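Local coordinates for ubiquitin-conjugating enzyme E2, putative (Plasmodium falciparum, PDB 2Q0V), which probably takes part in attaching ubiquitin to proteins, as a member of the ubiquitin-conjugating (E2) family akin to the UBE2V variants, at residues N112-I115 and L116-N120; I125-I128 and L129-R133; M136-S139 and A140-R143. All coordinates share one frame; numbering follows the deposited sequence.

How the contacts relate
From the N terminus the chain first builds helix 22-34 and the antiparallel sheet of strands 42-46, 56-62, 73-79 and 90-93; all three contacts come later and follow one another in series, none nesting in or crossing another. Contact 1 closes the short turn of helix 114-117. Contact 2 lies within helix 125-135, which runs across the sheet, and packs against contact 1 through Ile115 on Ile128 and Ser131, Trp119 on Ile128, and Leu113 on Leu132. Contact 3 closes a turn just beyond that helix, with its centre about 16 Å from that of contact 2. Ser100 bonds to both Asn112 and Asn141, linking the loop before helix 114-117 to the turn of contact 3.

Contact 1 (N112-I115 and L116-N120); sequences NLHI and LKNWN. With PO4 (phosphate ion), chain B.
Leu113 and His114 start a single helical turn whose carbonyls are taken up four residues on: Lys117 N bonds to Leu113 O at 2.9 Å with an N-H...O angle of 171°, and Asn118 N bonds to His114 O at 2.8 Å. Leu113 holds the N-cap position, and by Asn118 the chain has left the helix. Ile115 O is then approached by a carbon, Trp119 CA, at 3.0 Å in a CA-H...O contact, and it lies close to the edge of the indole.

The outward side is polar. His114 swings its ring back past the turn because CG is anti to the backbone N (chi1 170°), and Asn118 CB sits over one face of the imidazole, toward its rim, 4.2 Å from the centroid. The amide is turned 55° from the ring plane. Lys117 runs extended past this pair, and its NZ donates to O3 of a phosphate ion at 2.7 Å.

The inward side is apolar. One methyl of Leu113, CD2, meets Leu116 CD1 at 3.8 Å, while Ile115 CD1 reaches the rim of the indole at Trp119 CZ3, 4.2 Å away. Trp119 NE1 is held by Pro85 O, and Ile128 of helix 125-135 packs against Ile115 and Trp119.

In active E2 enzymes a short turn of this kind follows the catalytic cysteine. Asn112 here probably stands where active E2s carry that cysteine, consistent with a UBE2V-like variant. The phosphate, probably from the crystallisation liquor, is consistent with a locally positive surface around Lys117.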
loop_
_atom_site.group_PDB
_atom_site.type_symbol
_atom_site.label_atom_id
_atom_site.label_comp_id
_atom_site.label_asym_id
_atom_site.label_seq_id
_atom_site.Cartn_x
_atom_site.Cartn_y
_atom_site.Cartn_z
ATOM N N ASN A 112 3.593 -13.966 0.700
ATOM C CA ASN A 112 4.482 -13.577 1.793
ATOM C C ASN A 112 3.995 -12.414 2.677
ATOM O O ASN A 112 4.747 -11.913 3.496
ATOM C CB ASN A 112 5.864 -13.247 1.235
ATOM C CG ASN A 112 6.506 -14.413 0.565
ATOM O OD1 ASN A 112 5.863 -15.430 0.300
ATOM N ND2 ASN A 112 7.780 -14.286 0.284
ATOM N N LEU A 113 2.756 -11.980 2.487
ATOM C CA LEU A 113 2.153 -10.921 3.288
ATOM C C LEU A 113 0.734 -11.406 3.643
ATOM O O LEU A 113 -0.065 -11.688 2.734
ATOM C CB LEU A 113 2.146 -9.590 2.508
ATOM C CG LEU A 113 1.936 -8.275 3.280
ATOM C CD1 LEU A 113 3.124 -7.944 4.201
ATOM C CD2 LEU A 113 1.618 -7.084 2.386
ATOM N N HIS A 114 0.440 -11.529 4.945
ATOM C CA HIS A 114 -0.843 -12.066 5.431
ATOM C C HIS A 114 -2.030 -11.408 4.794
ATOM O O HIS A 114 -2.865 -12.085 4.231
ATOM C CB HIS A 114 -1.017 -11.976 6.965
ATOM C CG HIS A 114 -2.427 -12.300 7.426
ATOM N ND1 HIS A 114 -2.827 -13.576 7.785
ATOM C CD2 HIS A 114 -3.540 -11.523 7.518
ATOM C CE1 HIS A 114 -4.111 -13.560 8.104
ATOM N NE2 HIS A 114 -4.569 -12.329 7.948
ATOM N N ILE A 115 -2.124 -10.085 4.877
ATOM C CA ILE A 115 -3.345 -9.428 4.435
ATOM C C ILE A 115 -3.614 -9.597 2.949
ATOM O O ILE A 115 -4.756 -9.466 2.539
ATOM C CB ILE A 115 -3.463 -7.925 4.869
ATOM C CG1 ILE A 115 -2.291 -7.100 4.354
ATOM C CG2 ILE A 115 -3.646 -7.765 6.386
ATOM C CD1 ILE A 115 -2.725 -6.226 3.241
ATOM N N LEU A 116 -2.583 -9.862 2.140
ATOM C CA LEU A 116 -2.794 -10.074 0.691
ATOM C C LEU A 116 -3.116 -11.519 0.414
ATOM O O LEU A 116 -4.030 -11.804 -0.352
ATOM C CB LEU A 116 -1.598 -9.631 -0.158
ATOM C CG LEU A 116 -1.308 -8.120 -0.231
ATOM C CD1 LEU A 116 -0.010 -7.904 -0.980
ATOM C CD2 LEU A 116 -2.454 -7.309 -0.863
ATOM N N LYS A 117 -2.348 -12.413 1.036
ATOM C CA LYS A 117 -2.551 -13.853 0.972
ATOM C C LYS A 117 -3.969 -14.226 1.393
ATOM O O LYS A 117 -4.721 -14.855 0.634
ATOM C CB LYS A 117 -1.578 -14.539 1.919
ATOM C CG LYS A 117 -1.464 -16.013 1.697
ATOM C CD LYS A 117 -0.770 -16.677 2.845
ATOM C CE LYS A 117 -1.132 -18.163 2.797
ATOM N NZ LYS A 117 -0.488 -19.056 3.831
ATOM N N ASN A 118 -4.329 -13.828 2.609
ATOM C CA ASN A 118 -5.654 -14.094 3.142
ATOM C C ASN A 118 -6.449 -12.835 3.089
ATOM O O ASN A 118 -6.946 -12.404 4.116
ATOM C CB ASN A 118 -5.569 -14.541 4.591
ATOM C CG ASN A 118 -4.574 -15.623 4.791
ATOM O OD1 ASN A 118 -3.572 -15.440 5.486
ATOM N ND2 ASN A 118 -4.814 -16.771 4.149
ATOM N N TRP A 119 -6.558 -12.240 1.905
ATOM C CA TRP A 119 -7.259 -10.971 1.766
ATOM C C TRP A 119 -8.669 -11.132 2.288
ATOM O O TRP A 119 -9.182 -12.262 2.334
ATOM C CB TRP A 119 -7.210 -10.449 0.319
ATOM C CG TRP A 119 -7.946 -9.167 0.032
ATOM C CD1 TRP A 119 -9.196 -9.049 -0.513
ATOM C CD2 TRP A 119 -7.474 -7.815 0.227
ATOM N NE1 TRP A 119 -9.537 -7.714 -0.659
ATOM C CE2 TRP A 119 -8.503 -6.942 -0.212
ATOM C CE3 TRP A 119 -6.291 -7.259 0.739
ATOM C CZ2 TRP A 119 -8.388 -5.552 -0.144
ATOM C CZ3 TRP A 119 -6.176 -5.878 0.785
ATOM C CH2 TRP A 119 -7.219 -5.042 0.359
ATOM N N ASN A 120 -9.260 -10.005 2.705
ATOM C CA ASN A 120 -10.608 -9.892 3.266
ATOM C C ASN A 120 -11.053 -8.536 2.715
ATOM O O ASN A 120 -10.227 -7.599 2.624
ATOM C CB ASN A 120 -10.468 -9.930 4.800
ATOM C CG ASN A 120 -11.790 -9.782 5.556
ATOM O OD1 ASN A 120 -12.447 -8.739 5.477
ATOM N ND2 ASN A 120 -12.152 -10.815 6.347
HETATM P P PO4 B . -1.635 -18.556 6.966
HETATM O O1 PO4 B . -0.272 -19.196 7.108
HETATM O O2 PO4 B . -1.473 -17.054 6.828
HETATM O O3 PO4 B . -2.351 -19.096 5.748
HETATM O O4 PO4 B . -2.458 -18.900 8.183
#

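Contact 2 (I125-I128 and L129-R133); sequences IETI and LISLR
Ile130 leans back on Glu126, one turn earlier in the same helix, and can be followed outward atom by atom. Ile130 CB rests 3.5 Å from Glu126 O and almost as near Thr127 O. With CG1 anti to the carbonyl carbon (chi1 -64°), the longer branch turns back along the helix, and Ile130 CG1 comes within 3.3 Å of Glu126 O. At the tip, Ile130 CD1 touches the aliphatic part of the glutamate, 3.7 Å from Glu126 CG, and approaches OE2 more loosely. The carbonyl under this branch is itself bound, Glu126 O accepting from Ile130 N at 2.8 Å.

On the next residue Ser131 does something different. Ser131 OG donates back to Thr127 O at 2.9 Å, and Ser131 N reaches the same oxygen at 2.8 Å from the opposite face of the carbonyl plane. One acceptor is thus gripped twice, and the hydroxyl is fixed against its own helix.

Toward the sheet, Ile125 and Leu129 lie side by side through CG2 and CD1 (4.0 Å), and Ile128 and Leu132 repeat that pattern one ridge over. Leu129 packs on Val42, Phe44 and Cys59, and Leu132 on Ile61 and Leu76, so three strands of the sheet meet this face. Glu126 forms a salt bridge with Arg32 of helix 22-34, while Ile128 packs against Ile78 of strand 73-79 and against Pro89.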
loop_
_atom_site.group_PDB
_atom_site.type_symbol
_atom_site.label_atom_id
_atom_site.label_comp_id
_atom_site.label_asym_id
_atom_site.label_seq_id
_atom_site.Cartn_x
_atom_site.Cartn_y
_atom_site.Cartn_z
ATOM N N ILE A 125 -6.481 -0.010 1.142
ATOM C CA ILE A 125 -5.193 0.530 0.741
ATOM C C ILE A 125 -4.345 0.863 1.987
ATOM O O ILE A 125 -3.175 0.476 2.063
ATOM C CB ILE A 125 -5.390 1.751 -0.193
ATOM C CG1 ILE A 125 -5.944 1.268 -1.548
ATOM C CG2 ILE A 125 -4.066 2.493 -0.402
ATOM C CD1 ILE A 125 -6.908 2.197 -2.197
ATOM N N GLU A 126 -4.947 1.529 2.969
ATOM C CA GLU A 126 -4.272 1.846 4.217
ATOM C C GLU A 126 -3.751 0.607 4.973
ATOM O O GLU A 126 -2.577 0.585 5.369
ATOM C CB GLU A 126 -5.153 2.736 5.081
ATOM C CG GLU A 126 -4.653 3.011 6.481
ATOM C CD GLU A 126 -5.551 4.011 7.250
ATOM O OE1 GLU A 126 -6.516 4.578 6.642
ATOM O OE2 GLU A 126 -5.286 4.228 8.467
ATOM N N THR A 127 -4.585 -0.422 5.119
ATOM C CA THR A 127 -4.146 -1.712 5.719
ATOM C C THR A 127 -2.858 -2.257 5.101
ATOM O O THR A 127 -1.999 -2.803 5.806
ATOM C CB THR A 127 -5.229 -2.839 5.597
ATOM O OG1 THR A 127 -6.516 -2.301 5.893
ATOM C CG2 THR A 127 -4.967 -3.949 6.570
ATOM N N ILE A 128 -2.761 -2.143 3.780
ATOM C CA ILE A 128 -1.607 -2.633 3.038
ATOM C C ILE A 128 -0.379 -1.790 3.408
ATOM O O ILE A 128 0.644 -2.314 3.783
ATOM C CB ILE A 128 -1.864 -2.569 1.512
ATOM C CG1 ILE A 128 -3.034 -3.501 1.108
ATOM C CG2 ILE A 128 -0.539 -2.829 0.729
ATOM C CD1 ILE A 128 -3.548 -3.260 -0.350
ATOM N N LEU A 129 -0.532 -0.479 3.357
ATOM C CA LEU A 129 0.543 0.440 3.692
ATOM C C LEU A 129 1.038 0.215 5.109
ATOM O O LEU A 129 2.221 -0.014 5.288
ATOM C CB LEU A 129 0.132 1.888 3.393
ATOM C CG LEU A 129 -0.180 2.089 1.899
ATOM C CD1 LEU A 129 -0.705 3.484 1.575
ATOM C CD2 LEU A 129 0.983 1.638 0.944
ATOM N N ILE A 130 0.124 0.196 6.083
ATOM C CA ILE A 130 0.393 -0.221 7.464
ATOM C C ILE A 130 1.084 -1.568 7.611
ATOM O O ILE A 130 2.050 -1.713 8.336
ATOM C CB ILE A 130 -0.904 -0.253 8.285
ATOM C CG1 ILE A 130 -1.482 1.149 8.405
ATOM C CG2 ILE A 130 -0.658 -0.857 9.721
ATOM C CD1 ILE A 130 -2.888 1.159 9.189
ATOM N N SER A 131 0.594 -2.562 6.899
ATOM C CA SER A 131 1.218 -3.888 6.899
ATOM C C SER A 131 2.634 -3.914 6.400
ATOM O O SER A 131 3.447 -4.676 6.914
ATOM C CB SER A 131 0.381 -4.863 6.092
ATOM O OG SER A 131 -0.716 -5.222 6.880
ATOM N N LEU A 132 2.909 -3.115 5.373
ATOM C CA LEU A 132 4.252 -2.996 4.820
ATOM C C LEU A 132 5.205 -2.290 5.779
ATOM O O LEU A 132 6.348 -2.715 5.947
ATOM C CB LEU A 132 4.211 -2.315 3.447
ATOM C CG LEU A 132 3.628 -3.189 2.307
ATOM C CD1 LEU A 132 3.431 -2.331 1.022
ATOM C CD2 LEU A 132 4.506 -4.390 2.038
ATOM N N ARG A 133 4.719 -1.260 6.464
ATOM C CA ARG A 133 5.549 -0.622 7.453
ATOM C C ARG A 133 5.844 -1.541 8.650
ATOM O O ARG A 133 6.902 -1.445 9.238
ATOM C CB ARG A 133 4.919 0.678 7.920
ATOM C CG ARG A 133 5.911 1.754 8.019
ATOM C CD ARG A 133 5.301 3.127 7.807
ATOM N NE ARG A 133 4.976 3.676 9.103
ATOM C CZ ARG A 133 5.854 4.079 10.018
ATOM N NH1 ARG A 133 5.400 4.526 11.170
ATOM N NH2 ARG A 133 7.151 4.059 9.796
#

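Contact 3 (M136-S139 and A140-R143); sequences MLSS and ANKR
Arg143 turns its guanidinium back toward Ser139, and the edge, not a face, does the work: a water lies in the plane and accepts from Arg143 NH1 at 2.8 Å. The same water is 2.7 Å from Ser139 OG and hydrogen-bonded to it, so it bridges arginine and serine. Ser139 O lies obliquely to the group, and Ser139 CB is 3.9 Å from Arg143 NH1. The other flat group, the amide of Asn141, points back to the end of helix 125-135: ND2 donates to Glu135 O, which Ser138 OG also binds, and OD1 accepts from Ser100 N.

Between these ends the backbone makes one tight turn just beyond helix 125-135, in the stretch that leads on to the C terminus of this E2-family domain. Ser138 O takes two donors: Lys142 N approaches the oxygen end-on, nearly in line with the C=O bond, at 2.8 Å, whereas Asn141 N, 3.2 Å away, sits well above the carbonyl plane.

Lys142 folds back over the residues that open the turn. The backbone sets Lys142 CB 3.3 Å from Met136 O. CG then lies between the backbone N and the carbonyl carbon (chi1 77°), which leads the chain on until Lys142 CD is 3.4 Å from Leu137 O. A bend at chi3 carries Lys142 NZ to within 3.8 Å of Ser139 OG. The backbone of Lys142 is also hydrogen-bonded to Val68, while Met136 buries its side chain against Gln64 and Phe69.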
loop_
_atom_site.group_PDB
_atom_site.type_symbol
_atom_site.label_atom_id
_atom_site.label_comp_id
_atom_site.label_asym_id
_atom_site.label_seq_id
_atom_site.Cartn_x
_atom_site.Cartn_y
_atom_site.Cartn_z
ATOM N N MET A 136 8.690 -4.125 8.097
ATOM C CA MET A 136 10.027 -3.564 8.220
ATOM C C MET A 136 10.610 -3.845 9.593
ATOM O O MET A 136 11.826 -3.930 9.727
ATOM C CB MET A 136 10.010 -2.058 8.001
ATOM C CG MET A 136 9.840 -1.626 6.583
ATOM S SD MET A 136 9.447 0.100 6.646
ATOM C CE MET A 136 9.577 0.421 4.869
ATOM N N LEU A 137 9.729 -3.989 10.592
ATOM C CA LEU A 137 10.114 -4.316 11.973
ATOM C C LEU A 137 10.467 -5.771 12.184
ATOM O O LEU A 137 10.999 -6.121 13.233
ATOM C CB LEU A 137 9.021 -3.940 12.977
ATOM C CG LEU A 137 8.725 -2.463 13.168
ATOM C CD1 LEU A 137 7.567 -2.322 14.108
ATOM C CD2 LEU A 137 9.948 -1.693 13.661
ATOM N N SER A 138 10.195 -6.637 11.222
ATOM C CA SER A 138 10.423 -8.060 11.490
ATOM C C SER A 138 11.904 -8.376 11.406
ATOM O O SER A 138 12.661 -7.587 10.837
ATOM C CB SER A 138 9.622 -8.955 10.549
ATOM O OG SER A 138 10.246 -9.007 9.295
ATOM N N SER A 139 12.304 -9.540 11.936
ATOM C CA SER A 139 13.710 -9.915 12.051
ATOM C C SER A 139 14.292 -10.447 10.740
ATOM O O SER A 139 15.523 -10.428 10.529
ATOM C CB SER A 139 13.910 -10.919 13.197
ATOM O OG SER A 139 13.710 -10.265 14.458
ATOM N N ALA A 140 13.413 -10.924 9.861
ATOM C CA ALA A 140 13.827 -11.289 8.510
ATOM C C ALA A 140 14.119 -10.048 7.630
ATOM O O ALA A 140 14.738 -10.181 6.567
ATOM C CB ALA A 140 12.785 -12.166 7.869
ATOM N N ASN A 141 13.695 -8.856 8.078
ATOM C CA ASN A 141 13.829 -7.624 7.272
ATOM C C ASN A 141 14.668 -6.507 7.889
ATOM O O ASN A 141 15.391 -5.830 7.173
ATOM C CB ASN A 141 12.459 -7.024 6.881
ATOM C CG ASN A 141 11.616 -7.933 6.015
ATOM O OD1 ASN A 141 12.086 -8.589 5.088
ATOM N ND2 ASN A 141 10.333 -7.935 6.289
ATOM N N LYS A 142 14.544 -6.285 9.197
ATOM C CA LYS A 142 15.081 -5.064 9.833
ATOM C C LYS A 142 16.608 -4.859 9.824
ATOM O O LYS A 142 17.070 -3.749 10.075
ATOM C CB LYS A 142 14.588 -4.948 11.266
ATOM C CG LYS A 142 15.311 -5.863 12.239
ATOM C CD LYS A 142 14.434 -6.059 13.415
ATOM C CE LYS A 142 15.203 -6.120 14.671
ATOM N NZ LYS A 142 14.269 -6.686 15.681
ATOM N N ARG A 143 17.362 -5.928 9.560
ATOM C CA ARG A 143 18.819 -5.885 9.457
ATOM C C ARG A 143 19.271 -6.222 8.047
ATOM O O ARG A 143 20.456 -6.421 7.809
ATOM C CB ARG A 143 19.468 -6.871 10.443
ATOM C CG ARG A 143 19.519 -6.365 11.884
ATOM C CD ARG A 143 20.106 -7.414 12.841
ATOM N NE ARG A 143 19.284 -8.632 12.876
ATOM C CZ ARG A 143 18.382 -8.921 13.820
ATOM N NH1 ARG A 143 17.689 -10.057 13.731
ATOM N NH2 ARG A 143 18.171 -8.090 14.850
HETATM O O HOH W 1 16.028 -10.985 15.727
#